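Local atomic coordinates of esterase family protein (Staphylococcus aureus, PDB entry 7L0A), a protein that probably hydrolyses S-formylglutathione to formate and glutathione, as a serine carboxylic ester hydrolase of the esterase D family with an alpha/beta-hydrolase fold. Residues Gly127-Gly132 against Met162-Asn167; His54-Asp59 against Ser88-Met93; Val155-Asn160 against Asn219-Asp224. All blocks are in the same frame, centred on the assembly; numbering follows the deposited sequence.

Contact 1 (Gly127-Gly132 against Met162-Asn167)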
loop_
_atom_site.group_PDB
_atom_site.type_symbol
_atom_site.label_atom_id
_atom_site.label_comp_id
_atom_site.label_asym_id
_atom_site.label_seq_id
_atom_site.Cartn_x
_atom_site.Cartn_y
_atom_site.Cartn_z
ATOM N N GLY B 127 19.048 1.509 -9.227
ATOM C CA GLY B 127 19.444 0.567 -8.199
ATOM C C GLY B 127 20.939 0.464 -8.102
ATOM O O GLY B 127 21.673 0.881 -9.008
ATOM N N HIS B 128 21.394 -0.122 -7.010
ATOM C CA HIS B 128 22.832 -0.256 -6.787
ATOM C C HIS B 128 23.281 -1.705 -6.670
ATOM O O HIS B 128 22.562 -2.589 -6.185
ATOM C CB HIS B 128 23.246 0.514 -5.524
ATOM C CG HIS B 128 22.720 -0.065 -4.246
ATOM N ND1 HIS B 128 21.522 0.343 -3.685
ATOM C CD2 HIS B 128 23.237 -0.984 -3.393
ATOM C CE1 HIS B 128 21.325 -0.319 -2.560
ATOM N NE2 HIS B 128 22.354 -1.114 -2.353
ATOM N N SER B 129 24.531 -1.939 -7.106
ATOM C CA SER B 129 25.223 -3.228 -7.018
ATOM C C SER B 129 24.408 -4.269 -7.782
ATOM O O SER B 129 24.259 -4.121 -9.012
ATOM C CB SER B 129 25.545 -3.560 -5.558
ATOM O OG SER B 129 26.642 -4.446 -5.536
ATOM N N MET B 130 23.896 -5.332 -7.160
ATOM C CA MET B 130 23.044 -6.223 -7.953
ATOM C C MET B 130 21.790 -5.533 -8.444
ATOM O O MET B 130 21.226 -5.934 -9.471
ATOM C CB MET B 130 22.674 -7.493 -7.189
ATOM C CG MET B 130 23.801 -8.501 -7.171
ATOM S SD MET B 130 24.383 -9.052 -8.778
ATOM C CE MET B 130 22.869 -9.640 -9.536
ATOM N N GLY B 131 21.284 -4.534 -7.704
ATOM C CA GLY B 131 20.218 -3.710 -8.217
ATOM C C GLY B 131 20.626 -2.842 -9.391
ATOM O O GLY B 131 19.762 -2.372 -10.131
ATOM N N GLY B 132 21.924 -2.588 -9.550
ATOM C CA GLY B 132 22.395 -1.869 -10.714
ATOM C C GLY B 132 22.497 -2.795 -11.916
ATOM O O GLY B 132 22.230 -2.392 -13.042
ATOM N N MET B 162 31.024 -13.352 -8.246
ATOM C CA MET B 162 31.646 -14.170 -7.218
ATOM C C MET B 162 32.150 -13.357 -6.039
ATOM O O MET B 162 32.514 -13.950 -5.022
ATOM C CB MET B 162 32.784 -14.973 -7.859
ATOM C CG MET B 162 32.308 -15.804 -9.038
ATOM S SD MET B 162 31.293 -17.176 -8.470
ATOM C CE MET B 162 32.596 -18.207 -7.766
ATOM N N ASP B 163 32.168 -12.033 -6.140
ATOM C CA ASP B 163 32.664 -11.175 -5.075
ATOM C C ASP B 163 31.570 -10.710 -4.130
ATOM O O ASP B 163 31.856 -9.955 -3.198
ATOM C CB ASP B 163 33.353 -9.933 -5.659
ATOM C CG ASP B 163 34.706 -10.241 -6.263
ATOM O OD1 ASP B 163 35.118 -11.422 -6.233
ATOM O OD2 ASP B 163 35.360 -9.305 -6.769
ATOM N N LEU B 164 30.335 -11.143 -4.341
ATOM C CA LEU B 164 29.186 -10.559 -3.661
ATOM C C LEU B 164 28.739 -11.406 -2.471
ATOM O O LEU B 164 29.191 -12.540 -2.272
ATOM C CB LEU B 164 28.033 -10.384 -4.656
ATOM C CG LEU B 164 28.423 -9.612 -5.918
ATOM C CD1 LEU B 164 27.223 -9.545 -6.864
ATOM C CD2 LEU B 164 28.921 -8.204 -5.601
ATOM N N GLU B 165 27.810 -10.835 -1.692
ATOM C CA GLU B 165 27.393 -11.383 -0.399
ATOM C C GLU B 165 26.243 -12.360 -0.497
ATOM O O GLU B 165 25.327 -12.356 0.339
ATOM C CB GLU B 165 27.034 -10.222 0.535
ATOM C CG GLU B 165 28.196 -9.312 0.868
ATOM C CD GLU B 165 29.364 -10.071 1.477
ATOM O OE1 GLU B 165 29.120 -10.998 2.281
ATOM O OE2 GLU B 165 30.523 -9.751 1.133
ATOM N N TRP B 166 26.277 -13.253 -1.472
ATOM C CA TRP B 166 25.248 -14.266 -1.622
ATOM C C TRP B 166 25.132 -15.153 -0.395
ATOM O O TRP B 166 26.137 -15.500 0.226
ATOM C CB TRP B 166 25.604 -15.138 -2.835
ATOM C CG TRP B 166 25.723 -14.398 -4.106
ATOM C CD1 TRP B 166 26.879 -14.000 -4.737
ATOM C CD2 TRP B 166 24.650 -13.961 -4.927
ATOM N NE1 TRP B 166 26.575 -13.338 -5.900
ATOM C CE2 TRP B 166 25.211 -13.303 -6.043
ATOM C CE3 TRP B 166 23.262 -14.069 -4.835
ATOM C CZ2 TRP B 166 24.423 -12.733 -7.046
ATOM C CZ3 TRP B 166 22.492 -13.516 -5.827
ATOM C CH2 TRP B 166 23.071 -12.861 -6.919
ATOM N N ASN B 167 23.896 -15.549 -0.066
ATOM C CA ASN B 167 23.711 -16.620 0.915
ATOM C C ASN B 167 24.133 -17.969 0.310
ATOM O O ASN B 167 24.488 -18.077 -0.866
ATOM C CB ASN B 167 22.270 -16.628 1.451
ATOM C CG ASN B 167 21.216 -17.063 0.426
ATOM O OD1 ASN B 167 21.511 -17.655 -0.621
ATOM N ND2 ASN B 167 19.961 -16.853 0.777
#
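Met130 SD rests against Leu164 CD1 at 3.5 Å, just beyond what is predicted to be the nucleophilic serine of an alpha/beta hydrolase. Residues Gly127 to Gly131 form the GxSxG nucleophile elbow, the tight turn between strand 123-128 and helix 130-141, and the loop 162-167 lies across from its tip. One methyl branch of Leu164 does most of the touching, since its CD1 also reaches Met130 CG at 3.6 Å. The other branch points to the serine, with Leu164 CD2 at 4.4 Å from Ser129 OG. Trp166 joins from beside Leu164 through the far rim of its indole. Its CZ2 lies 4.1 Å from Met130 SD and its CH2 4.2 Å from Met130 CE, so sulfur and methyl run along the benzo end in a Met-aromatic contact. The sulfur approaches obliquely, 64° off the normal of the six-membered ring. Met130 folds back at both chi2 (-58°) and chi3, and this coil carries the thioether up to the indole while its CG stays on the leucine. In the second shell, Leu161 also packs on Met130, and its carbonyl oxygen accepts the hydrogen bond of Trp166 NE1, which helps to set the rotation of the indole. Ser129 has the positive phi (59°) of the strained elbow. Its side chain comes within about 3 Å of that of His242, the predicted charge-relay histidine, and of a bound magnesium ion. At the root of helix 130-141, Gly132 N donates to Ser129 O at 2.8 Å.

Contact 2 (His54-Asp59 against Ser88-Met93); sequences HGLSSD and SAYANM
Leu56 and Tyr90 meet at a slant, the leucine approaching the phenol ring obliquely with a single methyl, CD2, 3.8 Å from Tyr90 CE2. Leu56 belongs to the His-Gly loop after strand 49-53, the place where alpha/beta hydrolases commonly carry a residue of the oxyanion hole; here Gly55 to Ser58 make a type I beta turn. Tyr90 projects toward this turn from the short, weakly bonded helix 88-91. Its CG is anti to the carbonyl carbon (chi1 -68°), and the ring extends until the hydroxyl comes opposite the backbone of His54. The gap between Tyr90 OH and His54 O, 4.1 Å, is too long for a direct bond and is bridged twice by water. Both waters donate to His54 O, each at 2.9 Å, so this one carbonyl oxygen takes two bonds. They differ in how they meet the phenol: one sits at the ring edge in its plane, while the other lies out of the plane on the side away from Leu56. Tyr99 stacks on the Tyr90 ring, and Trp166 meets it nearly perpendicularly, which should limit its tilt. The His54 ring is held in turn at both nitrogens, with NE2 accepting from Val85 N and one face covered by Ser58 C and Asp59 CA. His87 NE2 is hydrogen-bonded to Leu56 O, a further tie on the turn. At the other ring nitrogen, His54 ND1 donates to Gly55 O at 2.8 Å, nearly straight at 162° and on a lone pair in the carbonyl plane.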
loop_
_atom_site.group_PDB
_atom_site.type_symbol
_atom_site.label_atom_id
_atom_site.label_comp_id
_atom_site.label_asym_id
_atom_site.label_seq_id
_atom_site.Cartn_x
_atom_site.Cartn_y
_atom_site.Cartn_z
ATOM N N HIS B 54 17.343 -2.665 -4.602
ATOM C CA HIS B 54 18.425 -2.744 -3.625
ATOM C C HIS B 54 19.380 -3.917 -3.938
ATOM O O HIS B 54 19.084 -4.798 -4.756
ATOM C CB HIS B 54 17.853 -2.854 -2.212
ATOM C CG HIS B 54 17.126 -4.139 -1.931
ATOM N ND1 HIS B 54 17.781 -5.329 -1.746
ATOM C CD2 HIS B 54 15.802 -4.422 -1.805
ATOM C CE1 HIS B 54 16.907 -6.290 -1.507
ATOM N NE2 HIS B 54 15.701 -5.758 -1.499
ATOM N N GLY B 55 20.531 -3.929 -3.268
ATOM C CA GLY B 55 21.522 -4.979 -3.407
ATOM C C GLY B 55 21.421 -6.057 -2.330
ATOM O O GLY B 55 20.437 -6.171 -1.610
ATOM N N LEU B 56 22.457 -6.901 -2.246
ATOM C CA LEU B 56 22.304 -8.180 -1.549
ATOM C C LEU B 56 22.389 -8.091 -0.037
ATOM O O LEU B 56 22.244 -9.129 0.637
ATOM C CB LEU B 56 23.346 -9.188 -2.027
ATOM C CG LEU B 56 23.094 -9.687 -3.424
ATOM C CD1 LEU B 56 24.339 -10.493 -3.869
ATOM C CD2 LEU B 56 21.885 -10.547 -3.586
ATOM N N SER B 57 22.690 -6.932 0.518
ATOM C CA SER B 57 22.762 -6.738 1.952
ATOM C C SER B 57 21.598 -5.933 2.471
ATOM O O SER B 57 21.636 -5.466 3.611
ATOM C CB SER B 57 24.082 -6.063 2.321
ATOM O OG SER B 57 25.143 -6.959 2.016
ATOM N N SER B 58 20.558 -5.791 1.668
ATOM C CA SER B 58 19.434 -4.923 1.924
ATOM C C SER B 58 18.113 -5.667 1.768
ATOM O O SER B 58 18.025 -6.794 1.261
ATOM C CB SER B 58 19.450 -3.721 0.971
ATOM O OG SER B 58 20.608 -2.952 1.184
ATOM N N ASP B 59 17.052 -4.987 2.175
ATOM C CA ASP B 59 15.678 -5.399 1.935
ATOM C C ASP B 59 14.873 -4.138 1.596
ATOM O O ASP B 59 15.434 -3.074 1.306
ATOM C CB ASP B 59 15.141 -6.182 3.143
ATOM C CG ASP B 59 14.998 -5.345 4.397
ATOM O OD1 ASP B 59 14.919 -4.098 4.335
ATOM O OD2 ASP B 59 14.975 -5.961 5.503
ATOM N N SER B 88 17.485 -15.798 -3.652
ATOM C CA SER B 88 17.157 -16.927 -4.509
ATOM C C SER B 88 16.467 -16.494 -5.797
ATOM O O SER B 88 16.427 -17.280 -6.750
ATOM C CB SER B 88 16.275 -17.911 -3.744
ATOM O OG SER B 88 15.202 -17.223 -3.099
ATOM N N ALA B 89 15.950 -15.261 -5.872
ATOM C CA ALA B 89 15.269 -14.824 -7.092
ATOM C C ALA B 89 16.225 -14.768 -8.273
ATOM O O ALA B 89 15.821 -15.014 -9.419
ATOM C CB ALA B 89 14.614 -13.459 -6.883
ATOM N N TYR B 90 17.510 -14.517 -8.018
ATOM C CA TYR B 90 18.430 -14.283 -9.122
ATOM C C TYR B 90 18.844 -15.559 -9.832
ATOM O O TYR B 90 18.984 -15.557 -11.054
ATOM C CB TYR B 90 19.698 -13.575 -8.635
ATOM C CG TYR B 90 19.520 -12.163 -8.158
ATOM C CD1 TYR B 90 19.493 -11.099 -9.063
ATOM C CD2 TYR B 90 19.420 -11.873 -6.816
ATOM C CE1 TYR B 90 19.363 -9.789 -8.629
ATOM C CE2 TYR B 90 19.256 -10.561 -6.378
ATOM C CZ TYR B 90 19.251 -9.528 -7.289
ATOM O OH TYR B 90 19.128 -8.236 -6.905
ATOM N N ALA B 91 19.082 -16.645 -9.102
ATOM C CA ALA B 91 19.610 -17.816 -9.772
ATOM C C ALA B 91 19.065 -19.156 -9.305
ATOM O O ALA B 91 19.510 -20.175 -9.836
ATOM C CB ALA B 91 21.152 -17.849 -9.657
ATOM N N ASN B 92 18.107 -19.199 -8.375
ATOM C CA ASN B 92 17.556 -20.476 -7.937
ATOM C C ASN B 92 16.190 -20.805 -8.527
ATOM O O ASN B 92 15.697 -21.925 -8.308
ATOM C CB ASN B 92 17.440 -20.523 -6.417
ATOM C CG ASN B 92 18.782 -20.496 -5.729
ATOM O OD1 ASN B 92 19.240 -19.463 -5.274
ATOM N ND2 ASN B 92 19.427 -21.652 -5.671
ATOM N N MET B 93 15.555 -19.873 -9.230
ATOM C CA MET B 93 14.196 -20.091 -9.695
ATOM C C MET B 93 14.170 -20.493 -11.165
ATOM O O MET B 93 15.089 -20.207 -11.942
ATOM C CB MET B 93 13.347 -18.833 -9.490
ATOM C CG MET B 93 13.419 -18.293 -8.087
ATOM S SD MET B 93 12.670 -19.395 -6.860
ATOM C CE MET B 93 10.923 -19.183 -7.207
HETATM O O HOH W 1 17.829 -5.946 -7.078
HETATM O O HOH W 2 19.411 -7.625 -4.492
#

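Contact 3 (Val155-Asn160 against Asn219-Asp224)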
loop_
_atom_site.group_PDB
_atom_site.type_symbol
_atom_site.label_atom_id
_atom_site.label_comp_id
_atom_site.label_asym_id
_atom_site.label_seq_id
_atom_site.Cartn_x
_atom_site.Cartn_y
_atom_site.Cartn_z
ATOM N N VAL B 155 27.037 -3.935 -10.902
ATOM C CA VAL B 155 27.648 -5.178 -11.381
ATOM C C VAL B 155 27.358 -5.319 -12.872
ATOM O O VAL B 155 26.205 -5.489 -13.280
ATOM C CB VAL B 155 27.076 -6.357 -10.583
ATOM C CG1 VAL B 155 27.437 -7.700 -11.195
ATOM C CG2 VAL B 155 27.521 -6.308 -9.117
ATOM N N PHE B 156 28.404 -5.214 -13.696
ATOM C CA PHE B 156 28.274 -5.310 -15.147
ATOM C C PHE B 156 28.890 -6.568 -15.744
ATOM O O PHE B 156 28.691 -6.840 -16.953
ATOM C CB PHE B 156 28.924 -4.095 -15.848
ATOM C CG PHE B 156 28.217 -2.761 -15.620
ATOM C CD1 PHE B 156 26.933 -2.548 -16.080
ATOM C CD2 PHE B 156 28.881 -1.712 -14.979
ATOM C CE1 PHE B 156 26.292 -1.312 -15.881
ATOM C CE2 PHE B 156 28.255 -0.492 -14.792
ATOM C CZ PHE B 156 26.960 -0.296 -15.230
ATOM N N GLU B 157 29.695 -7.287 -14.968
ATOM C CA GLU B 157 30.470 -8.390 -15.482
ATOM C C GLU B 157 30.225 -9.649 -14.676
ATOM O O GLU B 157 30.044 -9.620 -13.468
ATOM C CB GLU B 157 31.987 -8.118 -15.429
ATOM C CG GLU B 157 32.407 -6.769 -15.912
ATOM C CD GLU B 157 33.855 -6.753 -16.324
ATOM O OE1 GLU B 157 34.503 -7.824 -16.257
ATOM O OE2 GLU B 157 34.353 -5.679 -16.722
ATOM N N ALA B 158 30.342 -10.781 -15.370
ATOM C CA ALA B 158 30.107 -12.065 -14.723
ATOM C C ALA B 158 31.055 -12.305 -13.551
ATOM O O ALA B 158 30.659 -12.876 -12.524
ATOM C CB ALA B 158 30.262 -13.174 -15.768
ATOM N N GLN B 159 32.322 -11.922 -13.689
ATOM C CA GLN B 159 33.203 -12.261 -12.586
ATOM C C GLN B 159 32.871 -11.460 -11.333
ATOM O O GLN B 159 33.145 -11.921 -10.216
ATOM C CB GLN B 159 34.673 -12.059 -12.917
ATOM C CG GLN B 159 35.512 -12.869 -11.925
ATOM C CD GLN B 159 36.950 -12.433 -11.845
ATOM O OE1 GLN B 159 37.460 -11.765 -12.749
ATOM N NE2 GLN B 159 37.622 -12.804 -10.757
ATOM N N ASN B 160 32.242 -10.290 -11.486
ATOM C CA ASN B 160 31.827 -9.546 -10.303
ATOM C C ASN B 160 30.949 -10.396 -9.389
ATOM O O ASN B 160 30.870 -10.137 -8.177
ATOM C CB ASN B 160 31.020 -8.295 -10.655
ATOM C CG ASN B 160 31.786 -7.267 -11.428
ATOM O OD1 ASN B 160 31.166 -6.437 -12.099
ATOM N ND2 ASN B 160 33.107 -7.253 -11.294
ATOM N N ASN B 219 33.136 -0.464 -13.849
ATOM C CA ASN B 219 32.236 0.586 -14.315
ATOM C C ASN B 219 32.872 1.397 -15.444
ATOM O O ASN B 219 32.219 1.712 -16.442
ATOM C CB ASN B 219 31.855 1.482 -13.134
ATOM C CG ASN B 219 30.602 1.023 -12.427
ATOM O OD1 ASN B 219 29.632 1.752 -12.347
ATOM N ND2 ASN B 219 30.615 -0.201 -11.940
ATOM N N LEU B 220 34.158 1.765 -15.297
ATOM C CA LEU B 220 34.825 2.496 -16.365
ATOM C C LEU B 220 34.891 1.659 -17.634
ATOM O O LEU B 220 34.757 2.182 -18.745
ATOM C CB LEU B 220 36.233 2.905 -15.939
ATOM C CG LEU B 220 36.293 3.914 -14.788
ATOM C CD1 LEU B 220 37.785 4.216 -14.517
ATOM C CD2 LEU B 220 35.533 5.188 -15.058
ATOM N N ASP B 221 35.151 0.361 -17.492
ATOM C CA ASP B 221 35.216 -0.494 -18.676
ATOM C C ASP B 221 33.878 -0.512 -19.404
ATOM O O ASP B 221 33.823 -0.500 -20.645
ATOM C CB ASP B 221 35.607 -1.911 -18.280
ATOM C CG ASP B 221 37.063 -2.027 -17.889
ATOM O OD1 ASP B 221 37.839 -1.063 -18.117
ATOM O OD2 ASP B 221 37.419 -3.087 -17.329
ATOM N N PHE B 222 32.786 -0.562 -18.649
ATOM C CA PHE B 222 31.468 -0.600 -19.257
ATOM C C PHE B 222 31.174 0.689 -20.011
ATOM O O PHE B 222 30.690 0.647 -21.151
ATOM C CB PHE B 222 30.400 -0.837 -18.190
ATOM C CG PHE B 222 29.034 -1.098 -18.741
ATOM C CD1 PHE B 222 28.739 -2.321 -19.342
ATOM C CD2 PHE B 222 28.052 -0.119 -18.706
ATOM C CE1 PHE B 222 27.480 -2.567 -19.879
ATOM C CE2 PHE B 222 26.796 -0.375 -19.226
ATOM C CZ PHE B 222 26.508 -1.587 -19.825
ATOM N N ILE B 223 31.420 1.847 -19.383
ATOM C CA ILE B 223 31.103 3.090 -20.085
ATOM C C ILE B 223 32.031 3.302 -21.273
ATOM O O ILE B 223 31.652 3.943 -22.255
ATOM C CB ILE B 223 31.126 4.315 -19.156
ATOM C CG1 ILE B 223 32.512 4.574 -18.581
ATOM C CG2 ILE B 223 30.123 4.111 -18.047
ATOM C CD1 ILE B 223 32.571 5.829 -17.702
ATOM N N ASP B 224 33.271 2.824 -21.197
ATOM C CA ASP B 224 34.150 2.864 -22.355
ATOM C C ASP B 224 33.570 2.074 -23.528
ATOM O O ASP B 224 33.621 2.520 -24.689
ATOM C CB ASP B 224 35.515 2.322 -21.944
ATOM C CG ASP B 224 36.365 3.348 -21.212
ATOM O OD1 ASP B 224 35.927 4.512 -21.097
ATOM O OD2 ASP B 224 37.465 2.980 -20.734
#
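Asn219 ND2 is held by two backbone carbonyls, Ala154 O and Leu215 O, and the amide so fixed stands against the rim of Phe156. Asn219 OD1 lies at the ring edge, near its plane, 3.6 Å from Phe156 CE2, with amide and ring planes 59° apart. Phe222 takes one face of the same ring in an offset stack, centroids 3.9 Å apart and planes within 3° of parallel. The shift brings Phe222 CD2 over the centre of the Phe156 ring, and Phe222 CB also lies over that face in a CH-pi contact. On its own loop, Asn160 OD1 accepts two weak bonds, from Phe156 N and Glu157 N at 3.4 and 3.3 Å, that tie its side chain back to the backbone. Glu157 OE2 and Asp221 OD2 are 4.1 Å apart, and with Asp218 also close to Glu157 these like charges could raise the pKa of the glutamate; Asp221 OD1 is bonded to Gln217 NE2. The contact thus fastens the loop after strand 148-152 to helix 216-228, with Ile136 of helix 130-141 touching both phenylalanines, Tyr189 of helix 188-197 edge-to-face with Phe222, and strand 204-210 beside Asn219.

The contacts follow the C-terminal ends of neighbouring parallel strands in the central sheet of this alpha/beta hydrolase. Contact 2 closes before the other two open, whereas contacts 1 and 3 alternate along the chain, sharing the long connection from strand 148-152 to helix 168-177. The centres of contacts 1 and 2 lie about 8 Å apart, and they touch where Trp166 and Met130 pack on Tyr90 and Leu56. Contact 3 is centred about 13 Å from contact 1, joined to it through Val155, and does not touch contact 2. Contact 1 holds Ser129 and contact 2 lies beside it, Leu56 about 7 Å from the serine between side chains, while contact 3 anchors the shared connection beside helix 216-228.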